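Local coordinates for protein exoglucanase A (Cellulomonas fimi, PDB 7CBD) that hydrolyses the 1,4-beta-glucosidic bonds of cellulose with inversion of anomeric configuration, releasing cellobiose from the non-reducing chain ends through this family 6 catalytic domain, at residues V25-R31 / W415-F420; L96-C101 / A166-Y170; G300-R306 / K425-P429; I377-K383 / L411-W415. All coordinates share one frame; numbering follows the deposited sequence. Where two conformers were deposited one is given.

Interaction 1 of 4, residues V25-R31 / W415-F420; sequences VNAAAGR and WFEEQF
R31 grips E417 side-on, giving one nitrogen to each carboxylate oxygen. NE of R31 reaches OE2 of E417 at 2.8 Å in a nearly straight bond (173°) that lies in the guanidinium plane, whereas NH1 of R31 meets OE1 of E417, also at 2.8 Å, on its syn lone pair but with a more bent N-H. The two flat groups are twisted 44° apart, so this is a bidentate salt bridge without a coplanar fit. Both side chains bend to make it: R31 turns at chi3, and E417 leaves its backbone with CG anti to N, then bends at chi2 (79°) to bring its carboxylate back toward the arginine. A water donates to both OE2 of E417 and the carbonyl O of A28, so OE2 of E417 has a second partner besides NE of R31.

Beside the charged pair the contact turns apolar. The methyl of A28 sits against the indole of W415, CB to CZ2 at 3.6 Å, and also touches F420. V25 divides its two branches between the aromatics: CG2 approaches CH2 of W415 at 3.8 Å, and CG1 approaches CZ of F420. NE1 of W415 sits at the edge of the R31 guanidinium, 3.6 Å from NH1 of R31; the two planes are steeply inclined.

The contact joins the later part of helix 19-30 and the residue that follows, R31, to the first turn of helix 417-425, for which F416 is the N-cap residue. Helix 36-45 covers a further part of this layer, its M42 touching both A29 and F420, while the backbone of F416 bonds to G368.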
loop_
_atom_site.group_PDB
_atom_site.type_symbol
_atom_site.label_atom_id
_atom_site.label_comp_id
_atom_site.label_asym_id
_atom_site.label_seq_id
_atom_site.Cartn_x
_atom_site.Cartn_y
_atom_site.Cartn_z
ATOM N N VAL A 25 11.219 14.538 -2.641
ATOM C CA VAL A 25 12.348 13.629 -2.798
ATOM C C VAL A 25 13.593 14.398 -3.221
ATOM O O VAL A 25 14.686 14.190 -2.679
ATOM C CB VAL A 25 12.007 12.509 -3.797
ATOM C CG1 VAL A 25 13.244 11.669 -4.077
ATOM C CG2 VAL A 25 10.872 11.652 -3.274
ATOM N N ASN A 26 13.451 15.301 -4.192
ATOM C CA ASN A 26 14.608 16.073 -4.638
ATOM C C ASN A 26 15.165 16.958 -3.525
ATOM O O ASN A 26 16.381 17.171 -3.452
ATOM C CB ASN A 26 14.254 16.892 -5.882
ATOM C CG ASN A 26 14.180 16.040 -7.137
ATOM O OD1 ASN A 26 14.926 15.075 -7.293
ATOM N ND2 ASN A 26 13.279 16.399 -8.041
ATOM N N ALA A 27 14.304 17.497 -2.659
ATOM C CA ALA A 27 14.802 18.253 -1.515
ATOM C C ALA A 27 15.598 17.353 -0.580
ATOM O O ALA A 27 16.671 17.736 -0.094
ATOM C CB ALA A 27 13.644 18.933 -0.785
ATOM N N ALA A 28 15.097 16.138 -0.331
ATOM C CA ALA A 28 15.854 15.178 0.465
ATOM C C ALA A 28 17.200 14.872 -0.177
ATOM O O ALA A 28 18.214 14.747 0.523
ATOM C CB ALA A 28 15.041 13.902 0.662
ATOM N N ALA A 29 17.232 14.758 -1.508
ATOM C CA ALA A 29 18.491 14.498 -2.202
ATOM C C ALA A 29 19.475 15.639 -1.988
ATOM O O ALA A 29 20.669 15.408 -1.763
ATOM C CB ALA A 29 18.234 14.283 -3.694
ATOM N N GLY A 30 18.986 16.882 -2.049
ATOM C CA GLY A 30 19.844 18.026 -1.796
ATOM C C GLY A 30 20.462 17.998 -0.414
ATOM O O GLY A 30 21.611 18.407 -0.232
ATOM N N ARG A 31 19.719 17.495 0.575
ATOM C CA ARG A 31 20.244 17.403 1.930
ATOM C C ARG A 31 21.266 16.289 2.082
ATOM O O ARG A 31 21.903 16.201 3.137
ATOM C CB ARG A 31 19.101 17.251 2.935
ATOM C CG ARG A 31 18.203 18.474 2.993
ATOM C CD ARG A 31 17.205 18.412 4.134
ATOM N NE ARG A 31 16.170 17.390 3.948
ATOM C CZ ARG A 31 15.008 17.591 3.328
ATOM N NH1 ARG A 31 14.117 16.611 3.248
ATOM N NH2 ARG A 31 14.734 18.766 2.785
ATOM N N TRP A 415 7.063 14.136 5.822
ATOM C CA TRP A 415 8.351 13.625 5.370
ATOM C C TRP A 415 9.160 13.091 6.544
ATOM O O TRP A 415 9.336 13.776 7.559
ATOM C CB TRP A 415 9.147 14.716 4.658
ATOM C CG TRP A 415 10.319 14.126 3.983
ATOM C CD1 TRP A 415 11.617 14.144 4.413
ATOM C CD2 TRP A 415 10.302 13.354 2.782
ATOM N NE1 TRP A 415 12.409 13.447 3.538
ATOM C CE2 TRP A 415 11.625 12.950 2.529
ATOM C CE3 TRP A 415 9.293 12.974 1.885
ATOM C CZ2 TRP A 415 11.969 12.191 1.425
ATOM C CZ3 TRP A 415 9.642 12.218 0.785
ATOM C CH2 TRP A 415 10.970 11.838 0.563
ATOM N N PHE A 416 9.671 11.874 6.397
ATOM C CA PHE A 416 10.390 11.173 7.457
ATOM C C PHE A 416 11.835 11.011 6.989
ATOM O O PHE A 416 12.177 10.050 6.298
ATOM C CB PHE A 416 9.707 9.830 7.697
ATOM C CG PHE A 416 10.094 9.151 8.987
ATOM C CD1 PHE A 416 9.361 8.065 9.436
ATOM C CD2 PHE A 416 11.178 9.579 9.748
ATOM C CE1 PHE A 416 9.697 7.414 10.607
ATOM C CE2 PHE A 416 11.518 8.925 10.935
ATOM C CZ PHE A 416 10.778 7.847 11.363
ATOM N N GLU A 417 12.687 11.955 7.405
ATOM C CA GLU A 417 14.027 12.096 6.840
ATOM C C GLU A 417 14.852 10.820 6.970
ATOM O O GLU A 417 15.380 10.302 5.977
ATOM C CB GLU A 417 14.740 13.259 7.524
ATOM C CG GLU A 417 16.065 13.641 6.874
ATOM C CD GLU A 417 15.889 14.479 5.620
ATOM O OE1 GLU A 417 14.730 14.764 5.252
ATOM O OE2 GLU A 417 16.904 14.857 4.998
ATOM N N GLU A 418 14.983 10.314 8.202
ATOM C CA GLU A 418 15.826 9.149 8.456
ATOM C C GLU A 418 15.271 7.915 7.771
ATOM O O GLU A 418 16.029 7.095 7.236
ATOM C CB GLU A 418 15.928 8.898 9.960
ATOM C CG GLU A 418 16.515 10.049 10.744
ATOM C CD GLU A 418 15.459 10.858 11.452
ATOM O OE1 GLU A 418 14.454 11.219 10.799
ATOM O OE2 GLU A 418 15.639 11.122 12.662
ATOM N N GLN A 419 13.947 7.768 7.787
ATOM C CA GLN A 419 13.320 6.616 7.161
ATOM C C GLN A 419 13.579 6.602 5.662
ATOM O O GLN A 419 13.874 5.547 5.091
ATOM C CB GLN A 419 11.827 6.628 7.447
ATOM C CG GLN A 419 11.089 5.449 6.855
ATOM C CD GLN A 419 9.599 5.579 7.037
ATOM O OE1 GLN A 419 8.994 6.535 6.555
ATOM N NE2 GLN A 419 8.996 4.632 7.758
ATOM N N PHE A 420 13.496 7.763 5.005
ATOM C CA PHE A 420 13.761 7.785 3.571
ATOM C C PHE A 420 15.208 7.422 3.267
ATOM O O PHE A 420 15.475 6.714 2.292
ATOM C CB PHE A 420 13.401 9.129 2.947
ATOM C CG PHE A 420 13.450 9.118 1.442
ATOM C CD1 PHE A 420 12.573 8.327 0.708
ATOM C CD2 PHE A 420 14.377 9.882 0.756
ATOM C CE1 PHE A 420 12.611 8.311 -0.667
ATOM C CE2 PHE A 420 14.415 9.867 -0.630
ATOM C CZ PHE A 420 13.532 9.084 -1.340
HETATM O O HOH W 1 17.912 13.391 2.961
#

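Interaction 2 of 4, residues L96-C101 / A166-Y170; sequences LPGRDC and AAPYY
Y170 reaches out of helix 161-182 into the turn that L96 to R99 make, a type II beta turn with G98 at its positive-phi position. Its CG leaves the backbone anti to the carbonyl carbon (chi1 -72°), which carries the ring off the helix and along the loop. From CB outward, CG and CD2 of Y170 come first to CD1 of L96, the latter at 3.8 Å. Farther out on this side, CE2 of Y170 lies 3.3 Å from the carbonyl O of P97, which is near the ring plane at its edge. Across the ring, CE1 of Y170 comes 3.9 Å from SG of C101, obliquely: a Cys sulfur-aromatic contact. The methyl of A166, one helical turn back, rests against one face of the ring toward its rim.

At the tip, OH of Y170 donates to the carbonyl O of G98 at 2.7 Å, from above the carbonyl plane, and accepts a weak bond from C101 N at 3.0 Å. A phenylalanine here would probably keep the ring packing but leave G98 O and C101 N without this shared mate, letting the loop shift. Alongside, CB of P97 packs on CB of Y169, whose hydroxyl goes on to D114, and the CB atoms of A166 and C101 meet at 4.0 Å.

A disulfide from C101 to C163 ties the loop covalently to the same helix. R99 NE holds D100 OD2 at 2.9 Å, while D100 OD1 bonds to Y94 OH and lies close to D149. The hydroxyl bonds and the disulfide probably help to hold the loop backbone in place beside D149, the predicted proton donor.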
loop_
_atom_site.group_PDB
_atom_site.type_symbol
_atom_site.label_atom_id
_atom_site.label_comp_id
_atom_site.label_asym_id
_atom_site.label_seq_id
_atom_site.Cartn_x
_atom_site.Cartn_y
_atom_site.Cartn_z
ATOM N N LEU A 96 -13.036 6.133 5.332
ATOM C CA LEU A 96 -14.266 5.514 5.820
ATOM C C LEU A 96 -14.593 5.979 7.236
ATOM O O LEU A 96 -13.692 6.241 8.045
ATOM C CB LEU A 96 -14.145 3.994 5.859
ATOM C CG LEU A 96 -14.428 3.286 4.544
ATOM C CD1 LEU A 96 -13.945 1.860 4.618
ATOM C CD2 LEU A 96 -15.893 3.330 4.170
ATOM N N PRO A 97 -15.878 6.056 7.579
ATOM C CA PRO A 97 -16.242 6.215 8.994
ATOM C C PRO A 97 -15.620 5.089 9.807
ATOM O O PRO A 97 -15.609 3.934 9.382
ATOM C CB PRO A 97 -17.776 6.117 8.980
ATOM C CG PRO A 97 -18.159 6.451 7.562
ATOM C CD PRO A 97 -17.060 5.896 6.715
ATOM N N GLY A 98 -15.079 5.437 10.974
ATOM C CA GLY A 98 -14.423 4.446 11.809
ATOM C C GLY A 98 -13.167 3.862 11.197
ATOM O O GLY A 98 -12.813 2.715 11.494
ATOM N N ARG A 99 -12.473 4.637 10.359
ATOM C CA ARG A 99 -11.301 4.156 9.639
ATOM C C ARG A 99 -10.290 3.525 10.587
ATOM O O ARG A 99 -10.088 3.991 11.709
ATOM C CB ARG A 99 -10.629 5.331 8.925
ATOM C CG ARG A 99 -9.940 4.955 7.627
ATOM C CD ARG A 99 -9.246 6.147 6.993
ATOM N NE ARG A 99 -8.089 6.557 7.775
ATOM C CZ ARG A 99 -7.386 7.660 7.551
ATOM N NH1 ARG A 99 -7.709 8.475 6.551
ATOM N NH2 ARG A 99 -6.352 7.946 8.330
ATOM N N ASP A 100 -9.651 2.452 10.121
ATOM C CA ASP A 100 -8.581 1.778 10.862
ATOM C C ASP A 100 -9.058 1.336 12.247
ATOM O O ASP A 100 -8.475 1.685 13.273
ATOM C CB ASP A 100 -7.331 2.659 10.970
ATOM C CG ASP A 100 -6.943 3.284 9.650
ATOM O OD1 ASP A 100 -6.513 2.551 8.736
ATOM O OD2 ASP A 100 -7.074 4.514 9.514
ATOM N N CYS A 101 -10.129 0.540 12.260
ATOM C CA CYS A 101 -10.826 0.262 13.514
ATOM C C CYS A 101 -9.999 -0.539 14.513
ATOM O O CYS A 101 -10.284 -0.475 15.714
ATOM C CB CYS A 101 -12.158 -0.433 13.250
ATOM S SG CYS A 101 -12.033 -2.041 12.430
ATOM N N ALA A 166 -17.705 -0.192 13.364
ATOM C CA ALA A 166 -17.366 0.255 12.019
ATOM C C ALA A 166 -17.959 -0.644 10.945
ATOM O O ALA A 166 -18.179 -0.184 9.820
ATOM C CB ALA A 166 -15.845 0.330 11.855
ATOM N N ALA A 167 -18.220 -1.914 11.274
ATOM C CA ALA A 167 -18.628 -2.915 10.286
ATOM C C ALA A 167 -19.735 -2.463 9.344
ATOM O O ALA A 167 -19.539 -2.552 8.121
ATOM C CB ALA A 167 -18.946 -4.255 10.968
ATOM N N PRO A 168 -20.894 -1.991 9.809
ATOM C CA PRO A 168 -21.920 -1.580 8.841
ATOM C C PRO A 168 -21.477 -0.415 7.977
ATOM O O PRO A 168 -21.877 -0.327 6.811
ATOM C CB PRO A 168 -23.126 -1.229 9.724
ATOM C CG PRO A 168 -22.538 -0.924 11.058
ATOM C CD PRO A 168 -21.365 -1.838 11.199
ATOM N N TYR A 169 -20.623 0.460 8.506
ATOM C CA TYR A 169 -20.168 1.607 7.734
ATOM C C TYR A 169 -19.095 1.237 6.723
ATOM O O TYR A 169 -19.043 1.841 5.650
ATOM C CB TYR A 169 -19.718 2.721 8.677
ATOM C CG TYR A 169 -20.834 3.099 9.612
ATOM C CD1 TYR A 169 -21.980 3.712 9.126
ATOM C CD2 TYR A 169 -20.770 2.804 10.965
ATOM C CE1 TYR A 169 -23.019 4.045 9.963
ATOM C CE2 TYR A 169 -21.803 3.132 11.809
ATOM C CZ TYR A 169 -22.926 3.752 11.302
ATOM O OH TYR A 169 -23.961 4.079 12.140
ATOM N N TYR A 170 -18.250 0.249 7.025
ATOM C CA TYR A 170 -17.330 -0.236 6.001
ATOM C C TYR A 170 -18.105 -0.859 4.851
ATOM O O TYR A 170 -17.818 -0.593 3.681
ATOM C CB TYR A 170 -16.356 -1.264 6.575
ATOM C CG TYR A 170 -15.273 -0.756 7.505
ATOM C CD1 TYR A 170 -14.302 -1.628 7.970
ATOM C CD2 TYR A 170 -15.214 0.574 7.926
ATOM C CE1 TYR A 170 -13.305 -1.213 8.833
ATOM C CE2 TYR A 170 -14.201 1.013 8.793
ATOM C CZ TYR A 170 -13.260 0.103 9.250
ATOM O OH TYR A 170 -12.263 0.482 10.125
#

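Interaction 3 of 4, residues G300-R306 / K425-P429; sequences GWGGPNR and KNAYP
N426 and Y428 lie along a glycine-rich loop, G300 to G303, that follows strand 291-295 of the distorted alpha/beta barrel of this family 6 domain; the chain at 425-429 has just left helix 417-425. K425 contributes mainly backbone, its carbonyl O facing CA of G303. N426, the first residue to leave helical geometry, sends its own carbonyl O to G302 N at 2.7 Å, a weak, bent bond. The side chain of N426 lies over the G302-G303 peptide, CB 3.5 Å from O of G302, while its ND2 bonds to the carbonyl O of G339. Side chains on G302 or G303 would clash with this backbone and amide, so the closeness depends on bare glycines.

A427 turns its methyl away and works through its carbonyl O, which receives a water that in turn accepts from G303 N. Y428 then comes back to the loop, its CB 3.3 Å from O of G300, and with CG anti to the backbone N (chi1 -172°) its ring is laid against R306. The arginine, extended from CG to NE, spreads its guanidinium flat on that ring in a cation-pi stack, the planes 6° apart and the centres 3.7 Å. R306 NH1 also bonds to the carbonyl O of W301 at 3.0 Å, which helps to fix the plane's rotation. At the outer end, one water links NH2 of R306, 3.0 Å away, to the hydroxyl of Y428.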
loop_
_atom_site.group_PDB
_atom_site.type_symbol
_atom_site.label_atom_id
_atom_site.label_comp_id
_atom_site.label_asym_id
_atom_site.label_seq_id
_atom_site.Cartn_x
_atom_site.Cartn_y
_atom_site.Cartn_z
ATOM N N GLY A 300 11.240 -4.030 -0.294
ATOM C CA GLY A 300 12.434 -4.611 -0.895
ATOM C C GLY A 300 13.316 -5.383 0.074
ATOM O O GLY A 300 13.916 -6.395 -0.301
ATOM N N TRP A 301 13.439 -4.907 1.315
ATOM C CA TRP A 301 14.290 -5.559 2.321
ATOM C C TRP A 301 15.699 -5.847 1.791
ATOM O O TRP A 301 16.199 -6.975 1.849
ATOM C CB TRP A 301 13.618 -6.813 2.890
ATOM C CG TRP A 301 12.436 -6.463 3.718
ATOM C CD1 TRP A 301 11.117 -6.638 3.395
ATOM C CD2 TRP A 301 12.455 -5.830 5.003
ATOM N NE1 TRP A 301 10.314 -6.165 4.410
ATOM C CE2 TRP A 301 11.111 -5.658 5.405
ATOM C CE3 TRP A 301 13.478 -5.386 5.855
ATOM C CZ2 TRP A 301 10.765 -5.067 6.623
ATOM C CZ3 TRP A 301 13.132 -4.803 7.065
ATOM C CH2 TRP A 301 11.788 -4.646 7.436
ATOM N N GLY A 302 16.344 -4.807 1.276
ATOM C CA GLY A 302 17.697 -4.893 0.776
ATOM C C GLY A 302 18.716 -4.329 1.747
ATOM O O GLY A 302 18.499 -4.261 2.962
ATOM N N GLY A 303 19.855 -3.924 1.201
ATOM C CA GLY A 303 20.940 -3.438 2.014
ATOM C C GLY A 303 21.761 -4.566 2.600
ATOM O O GLY A 303 21.544 -5.746 2.307
ATOM N N PRO A 304 22.728 -4.217 3.452
ATOM C CA PRO A 304 23.680 -5.225 3.950
ATOM C C PRO A 304 23.058 -6.291 4.836
ATOM O O PRO A 304 23.658 -7.362 4.994
ATOM C CB PRO A 304 24.722 -4.392 4.712
ATOM C CG PRO A 304 24.021 -3.112 5.046
ATOM C CD PRO A 304 23.060 -2.858 3.914
ATOM N N ASN A 305 21.883 -6.047 5.416
ATOM C CA ASN A 305 21.271 -7.053 6.277
ATOM C C ASN A 305 20.496 -8.116 5.507
ATOM O O ASN A 305 20.012 -9.071 6.123
ATOM C CB ASN A 305 20.364 -6.405 7.331
ATOM C CG ASN A 305 21.145 -5.592 8.348
ATOM O OD1 ASN A 305 22.360 -5.459 8.249
ATOM N ND2 ASN A 305 20.446 -5.041 9.331
ATOM N N ARG A 306 20.365 -7.987 4.199
ATOM C CA ARG A 306 19.616 -8.977 3.431
ATOM C C ARG A 306 20.439 -10.249 3.297
ATOM O O ARG A 306 21.576 -10.193 2.801
ATOM C CB ARG A 306 19.273 -8.435 2.045
ATOM C CG ARG A 306 18.463 -9.405 1.190
ATOM C CD ARG A 306 18.303 -8.895 -0.227
ATOM N NE ARG A 306 17.449 -9.749 -1.052
ATOM C CZ ARG A 306 16.129 -9.617 -1.160
ATOM N NH1 ARG A 306 15.488 -8.684 -0.460
ATOM N NH2 ARG A 306 15.446 -10.434 -1.955
ATOM N N LYS A 425 18.818 3.415 0.954
ATOM C CA LYS A 425 19.991 2.578 1.195
ATOM C C LYS A 425 19.645 1.100 1.103
ATOM O O LYS A 425 20.448 0.295 0.622
ATOM C CB LYS A 425 20.563 2.869 2.577
ATOM C CG LYS A 425 21.310 4.175 2.698
ATOM C CD LYS A 425 21.794 4.325 4.135
ATOM C CE LYS A 425 22.951 5.276 4.259
ATOM N NZ LYS A 425 22.597 6.635 3.818
ATOM N N ASN A 426 18.460 0.721 1.582
ATOM C CA ASN A 426 18.081 -0.681 1.689
ATOM C C ASN A 426 17.204 -1.144 0.536
ATOM O O ASN A 426 16.528 -2.171 0.652
ATOM C CB ASN A 426 17.403 -0.957 3.032
ATOM C CG ASN A 426 18.376 -0.920 4.192
ATOM O OD1 ASN A 426 19.574 -0.700 4.005
ATOM N ND2 ASN A 426 17.869 -1.135 5.401
ATOM N N ALA A 427 17.209 -0.422 -0.576
ATOM C CA ALA A 427 16.369 -0.809 -1.698
ATOM C C ALA A 427 16.805 -2.153 -2.265
ATOM O O ALA A 427 17.998 -2.472 -2.318
ATOM C CB ALA A 427 16.443 0.251 -2.788
ATOM N N TYR A 428 15.826 -2.952 -2.670
ATOM C CA TYR A 428 16.078 -4.158 -3.444
ATOM C C TYR A 428 14.974 -4.295 -4.484
ATOM O O TYR A 428 13.801 -4.414 -4.109
ATOM C CB TYR A 428 16.130 -5.413 -2.573
ATOM C CG TYR A 428 16.579 -6.608 -3.374
ATOM C CD1 TYR A 428 17.928 -6.907 -3.507
ATOM C CD2 TYR A 428 15.657 -7.415 -4.040
ATOM C CE1 TYR A 428 18.347 -7.988 -4.262
ATOM C CE2 TYR A 428 16.069 -8.499 -4.802
ATOM C CZ TYR A 428 17.415 -8.779 -4.907
ATOM O OH TYR A 428 17.848 -9.854 -5.651
ATOM N N PRO A 429 15.296 -4.302 -5.793
ATOM C CA PRO A 429 16.639 -4.189 -6.384
ATOM C C PRO A 429 17.350 -2.888 -6.021
ATOM O O PRO A 429 16.717 -1.915 -5.604
ATOM C CB PRO A 429 16.360 -4.224 -7.888
ATOM C CG PRO A 429 15.044 -4.929 -8.020
ATOM C CD PRO A 429 14.258 -4.531 -6.815
HETATM O O HOH W 2 19.916 -4.338 -1.572
HETATM O O HOH W 3 16.780 -11.937 -4.148
#

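Interaction 4 of 4, residues I377-K383 / L411-W415; sequences IPNDQGK and LAGQW
L411 pushes its two methyls into the loop 377-383, and these carry most of the apolar contact. CD1 of L411 faces the amide of N379, 3.5 Å from its OD1, and also lies against the side chain of Q381, which comes from the opposite direction. The other branch, CD2 of L411, lies 3.8 Å from CB of K383 and loosely against CG2 of I377.

Among the polar contacts across the segments, K383, in one of its two conformers, stretches out beyond CG, passes L411 with CD near its CB, and donates from NZ to the carbonyl O of A412 at 2.6 Å. The same NZ of K383 bonds to OE1 of Q381 at 2.8 Å, so in that conformer the ammonium probably helps to join the two segments. A water adds a bridge: it donates to O of A412 and accepts from NE2 of Q381.

The bonds within 377-383 centre on N379, whose CG sits between backbone N and carbonyl carbon (chi1 67°), turning the amide inward over its own loop. ND2 of N379 donates to O of I377 and, almost straight (175°), to O of K383 at 3.1 Å; OD1 accepts K383 N in the carbonyl plane, on a lone pair, and Q381 N weakly. Replacing N379 with a leucine would probably leave those loop carbonyls and N-H groups without their mates and free the loop to lose the shape that receives L411.

This surface contact joins the loop after strand 358-362 to the type II turn L411 to Q414, just ahead of helix 417-425. The backbone of G413 and Q414 is bonded to S370, next to the predicted nucleophile D371.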
loop_
_atom_site.group_PDB
_atom_site.type_symbol
_atom_site.label_atom_id
_atom_site.label_comp_id
_atom_site.label_asym_id
_atom_site.label_seq_id
_atom_site.Cartn_x
_atom_site.Cartn_y
_atom_site.Cartn_z
ATOM N N ILE A 377 2.748 13.698 19.970
ATOM C CA ILE A 377 3.180 15.079 19.742
ATOM C C ILE A 377 1.951 15.959 19.520
ATOM O O ILE A 377 1.023 15.553 18.799
ATOM C CB ILE A 377 4.148 15.151 18.557
ATOM C CG1 ILE A 377 4.883 16.494 18.537
ATOM C CG2 ILE A 377 3.455 14.860 17.219
ATOM C CD1 ILE A 377 6.248 16.442 19.181
ATOM N N PRO A 378 1.880 17.134 20.145
ATOM C CA PRO A 378 0.800 18.073 19.822
ATOM C C PRO A 378 0.912 18.525 18.373
ATOM O O PRO A 378 2.011 18.737 17.854
ATOM C CB PRO A 378 1.038 19.236 20.791
ATOM C CG PRO A 378 1.874 18.654 21.897
ATOM C CD PRO A 378 2.737 17.624 21.236
ATOM N N ASN A 379 -0.238 18.668 17.714
ATOM C CA ASN A 379 -0.208 18.942 16.284
ATOM C C ASN A 379 -1.495 19.620 15.830
ATOM O O ASN A 379 -2.565 19.430 16.422
ATOM C CB ASN A 379 0.038 17.661 15.478
ATOM C CG ASN A 379 -1.110 16.678 15.575
ATOM O OD1 ASN A 379 -2.041 16.716 14.771
ATOM N ND2 ASN A 379 -1.041 15.777 16.549
ATOM N N ASP A 380 -1.374 20.401 14.754
ATOM C CA ASP A 380 -2.486 21.133 14.165
ATOM C C ASP A 380 -3.245 20.323 13.119
ATOM O O ASP A 380 -3.982 20.902 12.312
ATOM C CB ASP A 380 -2.016 22.476 13.592
ATOM C CG ASP A 380 -0.968 22.327 12.492
ATOM O OD1 ASP A 380 -0.593 21.184 12.147
ATOM O OD2 ASP A 380 -0.516 23.371 11.966
ATOM N N GLN A 381 -3.061 19.003 13.101
ATOM C CA GLN A 381 -3.937 18.107 12.363
ATOM C C GLN A 381 -4.962 17.427 13.258
ATOM O O GLN A 381 -5.885 16.787 12.747
ATOM C CB GLN A 381 -3.115 17.034 11.643
ATOM C CG GLN A 381 -2.181 17.573 10.586
ATOM C CD GLN A 381 -1.670 16.479 9.684
ATOM O OE1 GLN A 381 -2.338 15.460 9.490
ATOM N NE2 GLN A 381 -0.483 16.677 9.126
ATOM N N GLY A 382 -4.827 17.554 14.577
ATOM C CA GLY A 382 -5.676 16.801 15.479
ATOM C C GLY A 382 -5.471 15.306 15.410
ATOM O O GLY A 382 -6.337 14.549 15.860
ATOM N N LYS A 383 -4.346 14.856 14.854
ATOM C CA LYS A 383 -4.076 13.431 14.755
ATOM C C LYS A 383 -3.740 12.863 16.127
ATOM O O LYS A 383 -3.218 13.558 17.005
ATOM C CB LYS A 383 -2.913 13.174 13.799
ATOM C CG LYS A 383 -3.339 12.693 12.423
ATOM C CD LYS A 383 -2.173 12.757 11.460
ATOM C CE LYS A 383 -2.552 12.248 10.086
ATOM N NZ LYS A 383 -1.613 12.765 9.058
ATOM N N LEU A 411 3.928 12.877 11.874
ATOM C CA LEU A 411 2.567 12.437 11.594
ATOM C C LEU A 411 2.498 11.739 10.240
ATOM O O LEU A 411 3.324 11.964 9.352
ATOM C CB LEU A 411 1.615 13.632 11.550
ATOM C CG LEU A 411 1.389 14.456 12.818
ATOM C CD1 LEU A 411 0.433 15.610 12.529
ATOM C CD2 LEU A 411 0.860 13.585 13.952
ATOM N N ALA A 412 1.493 10.880 10.089
ATOM C CA ALA A 412 1.286 10.182 8.828
ATOM C C ALA A 412 1.249 11.170 7.670
ATOM O O ALA A 412 0.604 12.218 7.752
ATOM C CB ALA A 412 -0.027 9.405 8.891
ATOM N N GLY A 413 1.970 10.844 6.596
ATOM C CA GLY A 413 2.017 11.684 5.422
ATOM C C GLY A 413 3.114 12.727 5.423
ATOM O O GLY A 413 3.417 13.290 4.365
ATOM N N GLN A 414 3.710 13.009 6.578
ATOM C CA GLN A 414 4.800 13.966 6.662
ATOM C C GLN A 414 6.123 13.309 6.278
ATOM O O GLN A 414 6.299 12.091 6.390
ATOM C CB GLN A 414 4.886 14.540 8.076
ATOM C CG GLN A 414 3.651 15.328 8.484
ATOM C CD GLN A 414 3.444 16.555 7.622
ATOM O OE1 GLN A 414 4.295 17.440 7.572
ATOM N NE2 GLN A 414 2.312 16.614 6.935
ATOM N N TRP A 415 7.063 14.136 5.822
ATOM C CA TRP A 415 8.351 13.625 5.370
ATOM C C TRP A 415 9.160 13.091 6.544
ATOM O O TRP A 415 9.336 13.776 7.559
ATOM C CB TRP A 415 9.147 14.716 4.658
ATOM C CG TRP A 415 10.319 14.126 3.983
ATOM C CD1 TRP A 415 11.617 14.144 4.413
ATOM C CD2 TRP A 415 10.302 13.354 2.782
ATOM N NE1 TRP A 415 12.409 13.447 3.538
ATOM C CE2 TRP A 415 11.625 12.950 2.529
ATOM C CE3 TRP A 415 9.293 12.974 1.885
ATOM C CZ2 TRP A 415 11.969 12.191 1.425
ATOM C CZ3 TRP A 415 9.642 12.218 0.785
ATOM C CH2 TRP A 415 10.970 11.838 0.563
HETATM O O HOH W 4 0.221 14.716 7.062
#

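In the fold
Interaction 2 is the buried contact, and its loop and helix are held by tyrosine hydroxyl bonds, close apolar packing and a disulfide from C101 to the same helix. Interactions 1 and 3 are partly buried; they hold opposite ends of helix 417-425, its start by a salt bridge and aromatic packing, its exit by glycine backbone and a cation-pi stack. Interaction 4 lies at the surface and relies on lysine, amides and water around one leucine. It runs directly into interaction 1 through W415, though their centres are 18 Å apart. Interactions 2 and 3 stand on opposite sides of the chain's centre, about 35 Å between centres, while 2 and 4 each come close to a predicted catalytic aspartate.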